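Surface protein SPB1 (Streptococcus agalactiae, PDB 4UZG) probably forms the repeating, sortase-linked backbone subunit of the group B streptococcus pilus 2b fibre. Local coordinates at residues N28-K34 / D113-K118; K41-A47 / N88-T92. All coordinates share one frame; numbering follows the deposited sequence.

How the contacts relate
Contact 1 lies at one end of the elongated chain and contact 2 nearer its middle, with centres about 29 Å apart and nearest atoms about 14 Å apart. Strand 33-34 ends the small hairpin of contact 1 and leads to strand 37-43, whose far end enters contact 2. The partner strand 90-96 runs on toward the loop that supplies residues 113-118 before strand 121-131. Along the chain the order is 28-34, 41-47, 88-92, 113-118. Contact 2 joins neighbouring strands within the large mixed sheet, while contact 1 joins the hairpin after strand 16-26 to that loop beyond one end of the sheet, so one belongs to the domain's sheet and the other to the surface at the chain's tip.

Contact 1. Residues N28-K34 / D113-K118; sequences NYHGTEK and DDFFYK
The Phe-115 ring has Asn-28 stacked on one face: Asn-28 CB sits 3.5 Å above the ring centre in CH-pi contact, and the amide lies parallel to the ring within 1°. At the ring edge, in its plane, is Tyr-29 OH, and Phe-115 turns its own edge to the Tyr-29 face in an offset edge-to-face pair, centroids 5.3 Å apart. Asn-28 CG is anti to the carbonyl carbon (chi1 -71°), which lays the amide over the ring and lets ND2 give a nearly straight bond to Tyr-117 O, 3.0 Å. A water donates to Asn-28 OD1 and accepts from Tyr-117 N, doubling this link. Across the ring from Asn-28 the extended Lys-34 chain passes obliquely, its CG 3.7 Å from Phe-115 CZ. Lys-34 NZ forms salt bridges to Asp-114 OD1 (2.7 Å), on the syn side but well out of the carboxylate plane, and to Asp-113 OD1 (2.8 Å), from above its plane; Thr-100 O and Thr-102 O share its N-H groups with the two carboxylates. Asp-113 OD1 additionally takes the Asp-114 backbone N-H. The arrangement is a type II' beta-hairpin held to a long interstrand loop by an edge-to-face aromatic pair, amide-ring stack and salt-bridge network.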
# COMPACT_ATOMS: atom_id res chain seq x y z
N ASN A 28 11.76 15.87 28.22
CA ASN A 28 11.68 15.27 29.54
C ASN A 28 10.54 15.79 30.42
O ASN A 28 10.22 15.17 31.42
CB ASN A 28 13.02 15.41 30.22
CG ASN A 28 14.08 14.51 29.59
OD1 ASN A 28 13.75 13.56 28.89
ND2 ASN A 28 15.35 14.79 29.86
N TYR A 29 9.90 16.90 30.02
CA TYR A 29 8.73 17.45 30.74
C TYR A 29 7.57 17.74 29.79
O TYR A 29 7.77 18.13 28.64
CB TYR A 29 9.10 18.72 31.51
CG TYR A 29 10.05 18.42 32.63
CD1 TYR A 29 9.58 18.03 33.88
CD2 TYR A 29 11.41 18.47 32.43
CE1 TYR A 29 10.46 17.72 34.91
CE2 TYR A 29 12.30 18.16 33.44
CZ TYR A 29 11.81 17.77 34.67
OH TYR A 29 12.71 17.47 35.67
N HIS A 30 6.35 17.55 30.30
CA HIS A 30 5.12 17.84 29.56
C HIS A 30 4.21 18.59 30.52
O HIS A 30 3.71 18.01 31.48
CB HIS A 30 4.48 16.53 29.10
CG HIS A 30 3.15 16.70 28.42
ND1 HIS A 30 2.00 16.11 28.90
CD2 HIS A 30 2.80 17.37 27.30
CE1 HIS A 30 0.99 16.43 28.11
NE2 HIS A 30 1.45 17.19 27.13
N GLY A 31 4.01 19.88 30.27
CA GLY A 31 3.38 20.72 31.25
C GLY A 31 4.45 20.84 32.31
O GLY A 31 5.64 21.05 31.99
N THR A 32 4.05 20.65 33.56
CA THR A 32 4.98 20.65 34.69
C THR A 32 5.26 19.21 35.14
O THR A 32 5.92 18.99 36.16
CB THR A 32 4.39 21.44 35.86
OG1 THR A 32 3.13 20.87 36.22
CG2 THR A 32 4.18 22.90 35.47
N GLU A 33 4.79 18.23 34.37
CA GLU A 33 4.93 16.83 34.74
C GLU A 33 6.16 16.20 34.12
O GLU A 33 6.44 16.36 32.93
CB GLU A 33 3.70 16.03 34.31
CG GLU A 33 2.47 16.31 35.14
CD GLU A 33 1.30 15.44 34.72
OE1 GLU A 33 1.47 14.66 33.75
OE2 GLU A 33 0.22 15.53 35.35
N LYS A 34 6.89 15.46 34.93
CA LYS A 34 7.99 14.65 34.45
C LYS A 34 7.45 13.62 33.45
O LYS A 34 6.44 12.95 33.73
CB LYS A 34 8.60 13.94 35.65
CG LYS A 34 9.59 12.88 35.33
CD LYS A 34 10.23 12.35 36.58
CE LYS A 34 11.27 11.31 36.26
NZ LYS A 34 11.92 10.75 37.47
N ASP A 113 17.68 14.59 37.67
CA ASP A 113 16.68 13.53 37.78
C ASP A 113 17.22 12.26 37.10
O ASP A 113 18.42 12.17 36.84
CB ASP A 113 15.38 14.02 37.15
CG ASP A 113 14.15 13.47 37.84
OD1 ASP A 113 14.14 12.30 38.27
OD2 ASP A 113 13.16 14.22 37.92
N ASP A 114 16.36 11.27 36.85
CA ASP A 114 16.81 9.97 36.36
C ASP A 114 16.35 9.66 34.94
O ASP A 114 16.13 8.51 34.59
CB ASP A 114 16.41 8.86 37.35
CG ASP A 114 14.92 8.81 37.61
OD1 ASP A 114 14.14 9.36 36.81
OD2 ASP A 114 14.54 8.19 38.63
N PHE A 115 16.23 10.72 34.15
CA PHE A 115 15.94 10.58 32.73
C PHE A 115 17.02 9.82 31.98
O PHE A 115 18.22 9.96 32.27
CB PHE A 115 15.82 11.98 32.10
CG PHE A 115 14.68 12.78 32.65
CD1 PHE A 115 13.37 12.42 32.37
CD2 PHE A 115 14.90 13.90 33.45
CE1 PHE A 115 12.32 13.15 32.86
CE2 PHE A 115 13.84 14.63 33.95
CZ PHE A 115 12.55 14.26 33.66
N PHE A 116 16.61 9.04 30.98
CA PHE A 116 17.55 8.30 30.15
C PHE A 116 18.16 9.12 29.02
O PHE A 116 19.28 8.84 28.58
CB PHE A 116 16.89 7.07 29.53
CG PHE A 116 16.26 6.13 30.53
CD1 PHE A 116 16.82 5.91 31.77
CD2 PHE A 116 15.10 5.46 30.19
CE1 PHE A 116 16.21 5.04 32.66
CE2 PHE A 116 14.49 4.59 31.06
CZ PHE A 116 15.04 4.36 32.30
N TYR A 117 17.41 10.12 28.54
CA TYR A 117 17.75 10.86 27.34
C TYR A 117 17.78 12.33 27.69
O TYR A 117 17.22 12.77 28.72
CB TYR A 117 16.73 10.54 26.23
CG TYR A 117 16.55 9.04 26.07
CD1 TYR A 117 17.60 8.22 25.65
CD2 TYR A 117 15.35 8.42 26.41
CE1 TYR A 117 17.46 6.83 25.57
CE2 TYR A 117 15.19 7.02 26.31
CZ TYR A 117 16.26 6.25 25.90
OH TYR A 117 16.17 4.87 25.81
N LYS A 118 18.48 13.10 26.89
CA LYS A 118 18.59 14.52 27.16
C LYS A 118 18.27 15.32 25.92
O LYS A 118 18.34 14.81 24.78
CB LYS A 118 19.95 14.90 27.74
CG LYS A 118 21.11 14.43 26.93
CD LYS A 118 22.44 14.79 27.57
CE LYS A 118 23.60 14.48 26.63
NZ LYS A 118 24.92 14.93 27.16
O HOH W 1 14.77 10.86 29.06

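Contact 2. Residues K41-A47 / N88-T92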
# COMPACT_ATOMS: atom_id res chain seq x y z
N LYS A 41 0.79 4.18 19.69
CA LYS A 41 -0.30 3.24 19.42
C LYS A 41 -0.66 3.33 17.96
O LYS A 41 -0.91 4.42 17.45
CB LYS A 41 -1.53 3.58 20.24
CG LYS A 41 -1.43 3.19 21.67
CD LYS A 41 -2.71 3.47 22.45
CE LYS A 41 -2.56 3.07 23.91
NZ LYS A 41 -3.84 3.27 24.66
N ASP A 42 -0.71 2.20 17.26
CA ASP A 42 -0.97 2.20 15.81
C ASP A 42 -2.13 1.27 15.54
O ASP A 42 -2.08 0.07 15.85
CB ASP A 42 0.29 1.72 15.10
CG ASP A 42 0.24 1.89 13.61
OD1 ASP A 42 -0.82 1.72 12.99
OD2 ASP A 42 1.32 2.16 13.01
N THR A 43 -3.21 1.85 15.00
CA THR A 43 -4.37 1.08 14.59
C THR A 43 -4.29 0.94 13.06
O THR A 43 -4.43 1.92 12.34
CB THR A 43 -5.67 1.76 15.00
OG1 THR A 43 -5.67 2.00 16.40
CG2 THR A 43 -6.89 0.90 14.62
N MET A 44 -4.03 -0.28 12.62
CA MET A 44 -3.88 -0.60 11.21
C MET A 44 -5.25 -0.82 10.58
O MET A 44 -6.24 -1.06 11.28
CB MET A 44 -3.03 -1.85 11.10
CG MET A 44 -1.55 -1.60 11.33
SD MET A 44 -0.78 -0.73 9.93
CE MET A 44 -0.50 -2.10 8.81
N PRO A 45 -5.31 -0.81 9.24
CA PRO A 45 -6.49 -1.32 8.53
C PRO A 45 -6.69 -2.79 8.89
O PRO A 45 -5.87 -3.44 9.54
CB PRO A 45 -6.11 -1.20 7.06
CG PRO A 45 -4.86 -0.59 6.97
CD PRO A 45 -4.23 -0.47 8.30
N SER A 46 -7.82 -3.33 8.48
CA SER A 46 -8.05 -4.76 8.58
C SER A 46 -6.87 -5.52 7.97
O SER A 46 -6.30 -5.09 6.96
CB SER A 46 -9.31 -5.12 7.77
OG SER A 46 -9.44 -6.52 7.62
N ALA A 47 -6.57 -6.70 8.52
CA ALA A 47 -5.52 -7.54 7.96
C ALA A 47 -5.87 -8.05 6.55
O ALA A 47 -4.98 -8.51 5.84
CB ALA A 47 -5.23 -8.71 8.87
N ASN A 88 -4.48 -8.22 17.24
CA ASN A 88 -5.52 -7.88 16.28
C ASN A 88 -5.02 -7.01 15.12
O ASN A 88 -5.75 -6.13 14.66
CB ASN A 88 -6.66 -7.12 17.00
CG ASN A 88 -7.31 -7.94 18.09
OD1 ASN A 88 -7.55 -9.13 17.91
ND2 ASN A 88 -7.58 -7.31 19.22
N ASN A 89 -3.80 -7.25 14.66
CA ASN A 89 -3.19 -6.53 13.54
C ASN A 89 -2.72 -5.13 13.88
O ASN A 89 -2.30 -4.39 12.99
CB ASN A 89 -4.11 -6.48 12.31
CG ASN A 89 -3.36 -6.33 10.99
OD1 ASN A 89 -2.41 -7.06 10.71
ND2 ASN A 89 -3.81 -5.39 10.17
N ASN A 90 -2.77 -4.79 15.17
CA ASN A 90 -2.36 -3.50 15.69
C ASN A 90 -1.16 -3.66 16.61
O ASN A 90 -0.80 -4.78 17.00
CB ASN A 90 -3.52 -2.86 16.46
CG ASN A 90 -4.77 -2.73 15.63
OD1 ASN A 90 -4.70 -2.39 14.46
ND2 ASN A 90 -5.92 -2.99 16.23
N PHE A 91 -0.56 -2.54 17.04
CA PHE A 91 0.51 -2.62 18.03
C PHE A 91 0.55 -1.37 18.89
O PHE A 91 0.10 -0.29 18.49
CB PHE A 91 1.87 -2.88 17.38
CG PHE A 91 2.41 -1.74 16.54
CD1 PHE A 91 3.13 -0.72 17.11
CD2 PHE A 91 2.20 -1.72 15.16
CE1 PHE A 91 3.64 0.31 16.35
CE2 PHE A 91 2.72 -0.70 14.37
CZ PHE A 91 3.44 0.33 14.96
N THR A 92 1.13 -1.55 20.08
CA THR A 92 1.46 -0.48 20.98
C THR A 92 2.90 -0.67 21.45
O THR A 92 3.25 -1.74 21.93
CB THR A 92 0.54 -0.49 22.22
OG1 THR A 92 -0.82 -0.38 21.80
CG2 THR A 92 0.89 0.64 23.18
O HOH W 2 -6.10 -3.72 12.42
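Strands 41-43 and 90-92 run antiparallel, with Asp-42 and Phe-91 as a hydrogen-bonded pair (Asp-42 N to Phe-91 O, 2.9 Å; Phe-91 N to Asp-42 O, 3.2 Å) and Lys-41 with Thr-92 as the non-hydrogen-bonded pair. Asp-42 CB packs over the Phe-91 ring face, 3.6 Å from the centroid and offset toward the rim. Phe-91 CG stands between its backbone N and carbonyl carbon (chi1 68°), swinging the ring across to Asp-42, while Tyr-127 meets it edge-to-face. Lys-41 and Thr-92 lie side by side on the sheet's other face. Beyond the pair, side chains replace backbone partners: Asn-90 OD1 accepts from Met-44 N (2.9 Å), and a water donates to both Asn-90 OD1 and Met-44 O. Asn-89 ND2 bonds Pro-45 O at 2.9 Å, nearly in line with the carbonyl, and Val-50 O, while OD1 takes Leu-52 N, fixing the amide beside Ala-47 CB. Asn-89 O is buried against Met-44 CB without a polar partner. Asp-42, weakly hydrogen-bonded to Lys-4 NZ and, through OD2, to Tyr-127 OH, touches Asn-147 and is placed like the acid of the pilin-domain Lys-Asp-Asn triad, where lysine and asparagine form an intramolecular isopeptide bond; Lys-4 and Asn-147 are probably that pair here.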